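Local coordinates for uncharacterized protein (Bacteroides ovatus, PDB 4IPB), which is of unknown function but belongs to a PepSY-like, putative beta-lactamase-inhibitor-like family and folds as an antiparallel sheet with helices packed against it, at residues W45-L56 / I133-A141; T68-Y78 / L113-T124. All blocks are in the same frame, centred on the assembly; numbering follows the deposited sequence.

Contact 1: W45-L56 / I133-A141; sequences WFNVRGQWVMTL and ILGPSTFLA
One face of the W45 indole takes both the pyrrolidine ring of P136 and the methyl of selenomethionine M54. P136 CD sits 3.7 Å from the centroid of the six-membered ring of W45, 21° off the normal, a CH-pi contact from a side chain crossing at about a right angle. At the indole edge, in the ring plane, a water accepts from W45 NE1 at 3.0 Å and donates to L134 O at 2.8 Å, bridging the sheet to the loop that leads into helix 136-139. The ring of F139 has T138 CG2 over the centre of one face and L134 O at its edge; M54 SE lies oblique to it, 4.8 Å from the F139 centroid, a Met-aromatic contact. The two strands form a beta hairpin with a classic beta bulge, V53 and M54 both facing W45, which turns both neighbours toward the C-terminal segment 133-141. M54 CG stands between the backbone N and the carbonyl carbon (chi1 63°), and the extended chain beyond carries SE to F139 and CE to 3.8 Å from G135 C. V53 CG2 meets L140 CD1 at 3.9 Å. L56 CD2 touches L134 O at 3.5 Å and also reaches F139 CE2, while V89 of strand 82-90 backs L56 and F139.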
loop_
_atom_site.group_PDB
_atom_site.type_symbol
_atom_site.label_atom_id
_atom_site.label_comp_id
_atom_site.label_asym_id
_atom_site.label_seq_id
_atom_site.Cartn_x
_atom_site.Cartn_y
_atom_site.Cartn_z
ATOM N N TRP A 45 -5.894 6.457 -4.283
ATOM C CA TRP A 45 -5.774 6.672 -5.714
ATOM C C TRP A 45 -7.125 6.714 -6.431
ATOM O O TRP A 45 -8.052 5.990 -6.059
ATOM C CB TRP A 45 -4.923 5.558 -6.326
ATOM C CG TRP A 45 -3.524 5.570 -5.891
ATOM C CD1 TRP A 45 -2.954 5.006 -4.746
ATOM C CD2 TRP A 45 -2.417 6.053 -6.675
ATOM N NE1 TRP A 45 -1.598 5.243 -4.751
ATOM C CE2 TRP A 45 -1.246 5.846 -5.929
ATOM C CE3 TRP A 45 -2.330 6.765 -7.888
ATOM C CZ2 TRP A 45 -0.008 6.272 -6.379
ATOM C CZ3 TRP A 45 -1.127 7.131 -8.355
ATOM C CH2 TRP A 45 0.048 6.883 -7.612
ATOM N N PHE A 46 -7.216 7.565 -7.452
ATOM C CA PHE A 46 -8.445 7.765 -8.235
ATOM C C PHE A 46 -8.139 7.816 -9.715
ATOM O O PHE A 46 -7.014 8.160 -10.099
ATOM C CB PHE A 46 -9.089 9.144 -7.891
ATOM C CG PHE A 46 -9.418 9.298 -6.437
ATOM C CD1 PHE A 46 -8.477 9.635 -5.506
ATOM C CD2 PHE A 46 -10.693 8.993 -5.998
ATOM C CE1 PHE A 46 -8.811 9.698 -4.134
ATOM C CE2 PHE A 46 -11.036 9.087 -4.649
ATOM C CZ PHE A 46 -10.084 9.417 -3.715
ATOM N N ASN A 47 -9.128 7.469 -10.533
ATOM C CA ASN A 47 -9.021 7.637 -11.972
ATOM C C ASN A 47 -9.601 8.999 -12.398
ATOM O O ASN A 47 -10.096 9.788 -11.568
ATOM C CB ASN A 47 -9.636 6.452 -12.717
ATOM C CG ASN A 47 -11.143 6.421 -12.641
ATOM O OD1 ASN A 47 -11.808 7.423 -12.320
ATOM N ND2 ASN A 47 -11.693 5.243 -12.881
ATOM N N VAL A 48 -9.449 9.314 -13.692
ATOM C CA VAL A 48 -9.875 10.588 -14.234
ATOM C C VAL A 48 -11.389 10.833 -14.168
ATOM O O VAL A 48 -11.807 11.995 -14.283
ATOM C CB VAL A 48 -9.335 10.724 -15.666
ATOM C CG1 VAL A 48 -10.107 9.808 -16.590
ATOM C CG2 VAL A 48 -9.356 12.172 -16.145
ATOM N N ARG A 49 -12.166 9.771 -13.942
ATOM C CA ARG A 49 -13.607 9.879 -13.768
ATOM C C ARG A 49 -13.933 10.195 -12.302
ATOM O O ARG A 49 -15.096 10.272 -11.928
ATOM C CB ARG A 49 -14.310 8.578 -14.102
ATOM C CG ARG A 49 -13.941 7.866 -15.380
ATOM C CD ARG A 49 -14.635 8.375 -16.565
ATOM N NE ARG A 49 -16.103 8.198 -16.633
ATOM C CZ ARG A 49 -16.811 8.813 -17.569
ATOM N NH1 ARG A 49 -16.178 9.587 -18.464
ATOM N NH2 ARG A 49 -18.132 8.700 -17.607
ATOM N N GLY A 50 -12.907 10.392 -11.470
ATOM C CA GLY A 50 -13.123 10.644 -10.064
ATOM C C GLY A 50 -13.497 9.389 -9.271
ATOM O O GLY A 50 -13.997 9.497 -8.154
ATOM N N GLN A 51 -13.284 8.215 -9.813
ATOM C CA GLN A 51 -13.616 6.979 -9.154
ATOM C C GLN A 51 -12.393 6.464 -8.379
ATOM O O GLN A 51 -11.280 6.447 -8.872
ATOM C CB GLN A 51 -14.019 5.896 -10.163
ATOM C CG GLN A 51 -15.227 6.288 -11.000
ATOM C CD GLN A 51 -15.502 5.418 -12.211
ATOM O OE1 GLN A 51 -14.619 4.936 -12.906
ATOM N NE2 GLN A 51 -16.800 5.240 -12.482
ATOM N N TRP A 52 -12.660 6.003 -7.170
ATOM C CA TRP A 52 -11.646 5.405 -6.329
ATOM C C TRP A 52 -11.176 4.076 -6.938
ATOM O O TRP A 52 -11.988 3.241 -7.330
ATOM C CB TRP A 52 -12.245 5.122 -4.964
ATOM C CG TRP A 52 -11.352 4.355 -4.036
ATOM C CD1 TRP A 52 -10.136 4.738 -3.589
ATOM C CD2 TRP A 52 -11.622 3.073 -3.483
ATOM N NE1 TRP A 52 -9.616 3.751 -2.809
ATOM C CE2 TRP A 52 -10.497 2.714 -2.719
ATOM C CE3 TRP A 52 -12.689 2.163 -3.586
ATOM C CZ2 TRP A 52 -10.420 1.535 -2.025
ATOM C CZ3 TRP A 52 -12.592 1.005 -2.889
ATOM C CH2 TRP A 52 -11.484 0.715 -2.106
ATOM N N VAL A 53 -9.862 3.934 -7.044
ATOM C CA VAL A 53 -9.221 2.717 -7.558
ATOM C C VAL A 53 -8.439 1.870 -6.569
ATOM O O VAL A 53 -8.325 0.667 -6.787
ATOM C CB VAL A 53 -8.460 2.970 -8.836
ATOM C CG1 VAL A 53 -9.448 3.447 -9.914
ATOM C CG2 VAL A 53 -7.280 3.861 -8.653
HETATM N N MSE A 54 -7.863 2.490 -5.554
HETATM C CA MSE A 54 -7.132 1.723 -4.473
HETATM C C MSE A 54 -6.761 2.620 -3.330
HETATM O O MSE A 54 -6.487 3.831 -3.515
HETATM C CB MSE A 54 -5.930 0.920 -4.990
HETATM C CG MSE A 54 -4.852 1.752 -5.564
HETATM SE SE MSE A 54 -3.315 0.610 -6.115
HETATM C CE MSE A 54 -2.138 1.984 -6.554
ATOM N N THR A 55 -6.627 2.000 -2.141
ATOM C CA THR A 55 -6.088 2.666 -1.015
ATOM C C THR A 55 -4.989 1.793 -0.427
ATOM O O THR A 55 -5.184 0.582 -0.235
ATOM C CB THR A 55 -7.184 2.862 0.041
ATOM O OG1 THR A 55 -8.148 3.804 -0.449
ATOM C CG2 THR A 55 -6.590 3.384 1.351
ATOM N N LEU A 56 -3.886 2.434 -0.112
ATOM C CA LEU A 56 -2.741 1.789 0.530
ATOM C C LEU A 56 -2.535 2.414 1.895
ATOM O O LEU A 56 -2.360 3.655 2.024
ATOM C CB LEU A 56 -1.503 1.895 -0.310
ATOM C CG LEU A 56 -1.584 1.198 -1.641
ATOM C CD1 LEU A 56 -2.166 2.054 -2.746
ATOM C CD2 LEU A 56 -0.228 0.691 -2.073
ATOM N N ILE A 133 7.536 1.618 -5.714
ATOM C CA ILE A 133 7.181 0.205 -5.620
ATOM C C ILE A 133 5.766 -0.093 -5.119
ATOM O O ILE A 133 5.428 -1.268 -4.914
ATOM C CB ILE A 133 8.178 -0.567 -4.778
ATOM C CG1 ILE A 133 8.279 -0.030 -3.374
ATOM C CG2 ILE A 133 9.540 -0.529 -5.472
ATOM C CD1 ILE A 133 9.219 -0.801 -2.463
ATOM N N LEU A 134 4.962 0.940 -4.892
ATOM C CA LEU A 134 3.582 0.716 -4.496
ATOM C C LEU A 134 2.578 1.542 -5.335
ATOM O O LEU A 134 1.537 1.943 -4.839
ATOM C CB LEU A 134 3.448 1.074 -3.016
ATOM C CG LEU A 134 4.071 0.086 -2.001
ATOM C CD1 LEU A 134 4.078 0.767 -0.639
ATOM C CD2 LEU A 134 3.416 -1.286 -1.995
ATOM N N GLY A 135 2.900 1.783 -6.594
ATOM C CA GLY A 135 2.012 2.549 -7.506
ATOM C C GLY A 135 1.160 1.769 -8.486
ATOM O O GLY A 135 1.098 0.527 -8.433
ATOM N N PRO A 136 0.468 2.479 -9.385
ATOM C CA PRO A 136 -0.358 1.839 -10.404
ATOM C C PRO A 136 0.367 0.726 -11.166
ATOM O O PRO A 136 -0.237 -0.326 -11.432
ATOM C CB PRO A 136 -0.691 3.002 -11.327
ATOM C CG PRO A 136 -0.867 4.111 -10.356
ATOM C CD PRO A 136 0.276 3.942 -9.405
ATOM N N SER A 137 1.631 0.930 -11.481
ATOM C CA SER A 137 2.345 -0.106 -12.263
ATOM C C SER A 137 2.467 -1.419 -11.506
ATOM O O SER A 137 2.591 -2.501 -12.129
ATOM C CB SER A 137 3.698 0.395 -12.742
ATOM O OG SER A 137 4.642 0.481 -11.706
ATOM N N THR A 138 2.416 -1.369 -10.179
ATOM C CA THR A 138 2.484 -2.604 -9.381
ATOM C C THR A 138 1.153 -3.324 -9.271
ATOM O O THR A 138 1.102 -4.561 -9.214
ATOM C CB THR A 138 3.058 -2.255 -7.999
ATOM O OG1 THR A 138 4.414 -1.786 -8.155
ATOM C CG2 THR A 138 3.029 -3.405 -7.032
ATOM N N PHE A 139 0.045 -2.571 -9.201
ATOM C CA PHE A 139 -1.272 -3.149 -8.928
ATOM C C PHE A 139 -2.331 -3.031 -10.013
ATOM O O PHE A 139 -3.224 -3.870 -10.063
ATOM C CB PHE A 139 -1.830 -2.488 -7.659
ATOM C CG PHE A 139 -0.988 -2.710 -6.452
ATOM C CD1 PHE A 139 -0.903 -3.982 -5.858
ATOM C CD2 PHE A 139 -0.239 -1.704 -5.923
ATOM C CE1 PHE A 139 -0.117 -4.148 -4.709
ATOM C CE2 PHE A 139 0.582 -1.889 -4.832
ATOM C CZ PHE A 139 0.619 -3.122 -4.204
ATOM N N LEU A 140 -2.259 -1.997 -10.856
ATOM C CA LEU A 140 -3.383 -1.646 -11.744
ATOM C C LEU A 140 -3.118 -1.883 -13.237
ATOM O O LEU A 140 -3.996 -1.645 -14.067
ATOM C CB LEU A 140 -3.771 -0.200 -11.572
ATOM C CG LEU A 140 -4.197 0.196 -10.162
ATOM C CD1 LEU A 140 -4.438 1.688 -10.118
ATOM C CD2 LEU A 140 -5.417 -0.576 -9.699
ATOM N N ALA A 141 -1.918 -2.319 -13.576
ATOM C CA ALA A 141 -1.578 -2.603 -14.983
ATOM C C ALA A 141 -1.587 -4.119 -15.227
ATOM O O ALA A 141 -2.643 -4.708 -15.465
ATOM C CB ALA A 141 -0.218 -1.995 -15.325
HETATM O O HOH W 1 0.830 4.247 -3.387
#

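Contact 2: T68-Y78 / L113-T124; sequences TVYNAFVSGPY and LFYTPQGILLKT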
loop_
_atom_site.group_PDB
_atom_site.type_symbol
_atom_site.label_atom_id
_atom_site.label_comp_id
_atom_site.label_asym_id
_atom_site.label_seq_id
_atom_site.Cartn_x
_atom_site.Cartn_y
_atom_site.Cartn_z
ATOM N N THR A 68 -4.082 -14.564 10.967
ATOM C CA THR A 68 -3.956 -15.442 9.813
ATOM C C THR A 68 -2.759 -15.069 8.969
ATOM O O THR A 68 -1.964 -15.951 8.580
ATOM C CB THR A 68 -5.257 -15.448 8.981
ATOM O OG1 THR A 68 -6.305 -16.054 9.752
ATOM C CG2 THR A 68 -5.083 -16.278 7.731
ATOM N N VAL A 69 -2.598 -13.772 8.701
ATOM C CA VAL A 69 -1.471 -13.331 7.890
ATOM C C VAL A 69 -0.161 -13.411 8.679
ATOM O O VAL A 69 0.851 -13.865 8.150
ATOM C CB VAL A 69 -1.681 -11.935 7.296
ATOM C CG1 VAL A 69 -0.497 -11.532 6.461
ATOM C CG2 VAL A 69 -2.929 -11.901 6.425
ATOM N N TYR A 70 -0.202 -12.993 9.946
ATOM C CA TYR A 70 0.937 -13.149 10.842
ATOM C C TYR A 70 1.485 -14.572 10.904
ATOM O O TYR A 70 2.683 -14.790 10.784
ATOM C CB TYR A 70 0.596 -12.686 12.247
ATOM C CG TYR A 70 1.796 -12.790 13.154
ATOM C CD1 TYR A 70 2.756 -11.785 13.167
ATOM C CD2 TYR A 70 1.915 -13.836 14.051
ATOM C CE1 TYR A 70 3.863 -11.874 14.013
ATOM C CE2 TYR A 70 3.016 -13.936 14.918
ATOM C CZ TYR A 70 3.974 -12.953 14.898
ATOM O OH TYR A 70 5.065 -13.047 15.728
ATOM N N ASN A 71 0.593 -15.525 11.143
ATOM C CA ASN A 71 0.981 -16.908 11.300
ATOM C C ASN A 71 1.619 -17.443 10.024
ATOM O O ASN A 71 2.559 -18.245 10.078
ATOM C CB ASN A 71 -0.199 -17.793 11.661
ATOM C CG ASN A 71 -0.720 -17.539 13.064
ATOM O OD1 ASN A 71 -0.043 -16.918 13.915
ATOM N ND2 ASN A 71 -1.940 -17.990 13.315
ATOM N N ALA A 72 1.088 -17.010 8.888
ATOM C CA ALA A 72 1.641 -17.392 7.589
ATOM C C ALA A 72 3.025 -16.812 7.446
ATOM O O ALA A 72 3.924 -17.517 7.020
ATOM C CB ALA A 72 0.736 -16.954 6.460
ATOM N N PHE A 73 3.230 -15.547 7.829
ATOM C CA PHE A 73 4.565 -14.940 7.743
ATOM C C PHE A 73 5.576 -15.666 8.617
ATOM O O PHE A 73 6.688 -15.989 8.170
ATOM C CB PHE A 73 4.515 -13.435 8.094
ATOM C CG PHE A 73 5.856 -12.776 8.110
ATOM C CD1 PHE A 73 6.497 -12.467 6.928
ATOM C CD2 PHE A 73 6.512 -12.534 9.297
ATOM C CE1 PHE A 73 7.754 -11.873 6.931
ATOM C CE2 PHE A 73 7.788 -11.945 9.312
ATOM C CZ PHE A 73 8.385 -11.593 8.127
ATOM N N VAL A 74 5.206 -15.942 9.860
ATOM C CA VAL A 74 6.182 -16.511 10.774
ATOM C C VAL A 74 6.441 -17.995 10.467
ATOM O O VAL A 74 7.417 -18.529 10.969
ATOM C CB VAL A 74 5.869 -16.221 12.268
ATOM C CG1 VAL A 74 5.845 -14.729 12.545
ATOM C CG2 VAL A 74 4.599 -16.904 12.701
ATOM N N SER A 75 5.608 -18.646 9.631
ATOM C CA SER A 75 5.865 -20.026 9.230
ATOM C C SER A 75 6.484 -20.140 7.815
ATOM O O SER A 75 6.815 -21.236 7.366
ATOM C CB SER A 75 4.596 -20.864 9.303
ATOM O OG SER A 75 3.622 -20.401 8.385
ATOM N N GLY A 76 6.758 -19.005 7.187
ATOM C CA GLY A 76 7.287 -18.966 5.822
ATOM C C GLY A 76 8.789 -18.683 5.796
ATOM O O GLY A 76 9.431 -18.552 6.811
ATOM N N PRO A 77 9.357 -18.552 4.589
ATOM C CA PRO A 77 10.818 -18.394 4.444
ATOM C C PRO A 77 11.456 -17.117 4.968
ATOM O O PRO A 77 12.666 -17.086 5.186
ATOM C CB PRO A 77 11.051 -18.505 2.927
ATOM C CG PRO A 77 9.728 -18.856 2.315
ATOM C CD PRO A 77 8.639 -18.639 3.314
ATOM N N TYR A 78 10.648 -16.093 5.172
ATOM C CA TYR A 78 11.127 -14.769 5.589
ATOM C C TYR A 78 10.842 -14.503 7.078
ATOM O O TYR A 78 11.030 -13.393 7.534
ATOM C CB TYR A 78 10.475 -13.701 4.708
ATOM C CG TYR A 78 10.718 -13.970 3.271
ATOM C CD1 TYR A 78 11.913 -13.641 2.691
ATOM C CD2 TYR A 78 9.790 -14.676 2.519
ATOM C CE1 TYR A 78 12.180 -13.939 1.370
ATOM C CE2 TYR A 78 10.045 -15.007 1.206
ATOM C CZ TYR A 78 11.227 -14.606 0.635
ATOM O OH TYR A 78 11.458 -14.947 -0.664
ATOM N N LEU A 113 6.847 -8.930 -0.229
ATOM C CA LEU A 113 6.112 -10.177 -0.099
ATOM C C LEU A 113 4.655 -9.813 -0.225
ATOM O O LEU A 113 4.189 -8.961 0.488
ATOM C CB LEU A 113 6.382 -10.814 1.280
ATOM C CG LEU A 113 7.797 -10.900 1.789
ATOM C CD1 LEU A 113 7.840 -11.528 3.171
ATOM C CD2 LEU A 113 8.645 -11.602 0.779
ATOM N N PHE A 114 3.932 -10.432 -1.162
ATOM C CA PHE A 114 2.497 -10.173 -1.437
ATOM C C PHE A 114 1.638 -11.320 -0.904
ATOM O O PHE A 114 1.644 -12.445 -1.489
ATOM C CB PHE A 114 2.298 -10.031 -2.933
ATOM C CG PHE A 114 3.032 -8.832 -3.541
ATOM C CD1 PHE A 114 4.372 -8.897 -3.800
ATOM C CD2 PHE A 114 2.318 -7.713 -3.960
ATOM C CE1 PHE A 114 5.040 -7.818 -4.385
ATOM C CE2 PHE A 114 2.962 -6.655 -4.560
ATOM C CZ PHE A 114 4.350 -6.692 -4.749
ATOM N N TYR A 115 0.934 -11.043 0.194
ATOM C CA TYR A 115 0.103 -12.006 0.862
ATOM C C TYR A 115 -1.389 -11.718 0.624
ATOM O O TYR A 115 -1.814 -10.561 0.642
ATOM C CB TYR A 115 0.316 -11.981 2.404
ATOM C CG TYR A 115 1.575 -12.669 2.852
ATOM C CD1 TYR A 115 1.560 -14.006 3.121
ATOM C CD2 TYR A 115 2.767 -11.956 3.041
ATOM C CE1 TYR A 115 2.708 -14.672 3.533
ATOM C CE2 TYR A 115 3.931 -12.613 3.446
ATOM C CZ TYR A 115 3.881 -13.952 3.698
ATOM O OH TYR A 115 5.005 -14.646 4.093
ATOM N N THR A 116 -2.149 -12.784 0.542
ATOM C CA THR A 116 -3.598 -12.667 0.556
ATOM C C THR A 116 -4.041 -12.565 2.003
ATOM O O THR A 116 -3.321 -12.977 2.952
ATOM C CB THR A 116 -4.316 -13.876 -0.104
ATOM O OG1 THR A 116 -4.234 -15.020 0.747
ATOM C CG2 THR A 116 -3.736 -14.217 -1.497
ATOM N N PRO A 117 -5.268 -12.096 2.225
ATOM C CA PRO A 117 -5.843 -12.119 3.590
ATOM C C PRO A 117 -5.975 -13.479 4.227
ATOM O O PRO A 117 -6.099 -13.549 5.454
ATOM C CB PRO A 117 -7.225 -11.492 3.395
ATOM C CG PRO A 117 -7.022 -10.607 2.154
ATOM C CD PRO A 117 -6.179 -11.465 1.271
ATOM N N GLN A 118 -5.977 -14.549 3.425
ATOM C CA GLN A 118 -5.986 -15.914 3.937
ATOM C C GLN A 118 -4.577 -16.453 4.218
ATOM O O GLN A 118 -4.393 -17.629 4.530
ATOM C CB GLN A 118 -6.700 -16.830 2.951
ATOM C CG GLN A 118 -8.165 -16.488 2.695
ATOM C CD GLN A 118 -8.402 -15.177 1.942
ATOM O OE1 GLN A 118 -7.687 -14.841 0.984
ATOM N NE2 GLN A 118 -9.388 -14.404 2.402
ATOM N N GLY A 119 -3.572 -15.621 4.062
ATOM C CA GLY A 119 -2.196 -15.954 4.407
ATOM C C GLY A 119 -1.409 -16.654 3.309
ATOM O O GLY A 119 -0.327 -17.188 3.583
ATOM N N ILE A 120 -1.895 -16.596 2.064
ATOM C CA ILE A 120 -1.157 -17.229 0.957
ATOM C C ILE A 120 -0.124 -16.231 0.438
ATOM O O ILE A 120 -0.457 -15.092 0.146
ATOM C CB ILE A 120 -2.102 -17.689 -0.171
ATOM C CG1 ILE A 120 -3.145 -18.677 0.364
ATOM C CG2 ILE A 120 -1.279 -18.235 -1.329
ATOM C CD1 ILE A 120 -2.613 -19.923 0.977
ATOM N N LEU A 121 1.123 -16.672 0.327
ATOM C CA LEU A 121 2.151 -15.881 -0.284
ATOM C C LEU A 121 2.052 -16.076 -1.782
ATOM O O LEU A 121 2.418 -17.121 -2.280
ATOM C CB LEU A 121 3.558 -16.238 0.229
ATOM C CG LEU A 121 4.730 -15.461 -0.355
ATOM C CD1 LEU A 121 4.555 -13.944 -0.188
ATOM C CD2 LEU A 121 6.054 -15.922 0.280
ATOM N N LEU A 122 1.528 -15.081 -2.489
ATOM C CA LEU A 122 1.275 -15.187 -3.916
ATOM C C LEU A 122 2.576 -15.052 -4.759
ATOM O O LEU A 122 2.735 -15.694 -5.774
ATOM C CB LEU A 122 0.264 -14.072 -4.346
ATOM C CG LEU A 122 -1.221 -14.372 -4.053
ATOM C CD1 LEU A 122 -2.020 -13.162 -4.529
ATOM C CD2 LEU A 122 -1.723 -15.651 -4.645
ATOM N N LYS A 123 3.419 -14.126 -4.347
ATOM C CA LYS A 123 4.612 -13.737 -5.094
ATOM C C LYS A 123 5.483 -12.831 -4.243
ATOM O O LYS A 123 5.030 -12.324 -3.234
ATOM C CB LYS A 123 4.222 -13.004 -6.375
ATOM C CG LYS A 123 3.548 -11.677 -6.140
ATOM C CD LYS A 123 3.161 -11.009 -7.440
ATOM C CE LYS A 123 2.526 -9.649 -7.176
ATOM N NZ LYS A 123 2.262 -9.021 -8.486
ATOM N N THR A 124 6.751 -12.723 -4.662
ATOM C CA THR A 124 7.695 -11.784 -4.074
ATOM C C THR A 124 8.440 -11.092 -5.214
ATOM O O THR A 124 8.500 -11.586 -6.350
ATOM C CB THR A 124 8.712 -12.423 -3.157
ATOM O OG1 THR A 124 9.654 -13.135 -3.938
ATOM C CG2 THR A 124 8.067 -13.372 -2.141
HETATM O O HOH W 2 7.702 -15.685 5.573
HETATM O O HOH W 3 11.980 -13.470 -2.639
#
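Helix 67-75 packs against the last hairpin of the antiparallel sheet, strands 107-115 and 121-126, and the type I turn from T116 to G119 that joins them. At the turn, helix and loop come close enough for V69 CA to lie 4.4 Å from G119 CA, and the methyl of A72 sits a tight 3.1 Å (CB to O) from G119 O. At phi 87° G119, having no side chain, lets its CA and O lie close against V69 and A72. T68 CG2 rests on Q118 O at 3.5 Å, and V69 CG2, beside its backbone N with CG1 trans to that atom (chi1 -180°), leans on the carbonyl oxygens of T116 and P117. The turn is braced from within by T116 OG1, which accepts from I120 N and, weakly, from Q118 N. This is helix-on-sheet packing, the N-to-C directions of helix 68-75 and strand 113-115 lying at 139°; farther along, aromatic rings and L113 take over. F73 turns its ring edge to L113 CD1, 3.8 Å from CE1 of F73, while Y115 OH approaches F73 CA. A water donates to F73 O, accepts from Y78 N and lies 3.2 Å from Y115 OH. Beyond it, the Y78 ring is clamped between P77 CB on one face and L113 on the other, with L113 CD2 3.8 Å from the Y78 centroid in a CH-pi contact. L121 CD2 comes to the edge of the Y78 ring, and a second water links Y78 OH to T124 OG1. W81 meets Y78 edge-to-face.

In the fold
Contacts 1 and 2 show one antiparallel sheet gripping helices at two places, on opposite sides of the chain's centre and 23 Å apart between contact centres. Both are partly buried, but contact 1 lies nearer the middle of the molecule and none of its touching residues is exposed, whereas contact 2 includes the outermost strand 121-126 and takes in exposed positions of the helix and turn. Contact 1 relies on tryptophan, selenomethionine and proline, with a single bridging water; contact 2 adds close helix-to-turn backbone packing and two waters that reach tyrosine hydroxyls, one of them joining backbone atoms F73 O and Y78 N. They meet through F114, whose ring packs on T138 and F139, so strand 107-115 serves both helices.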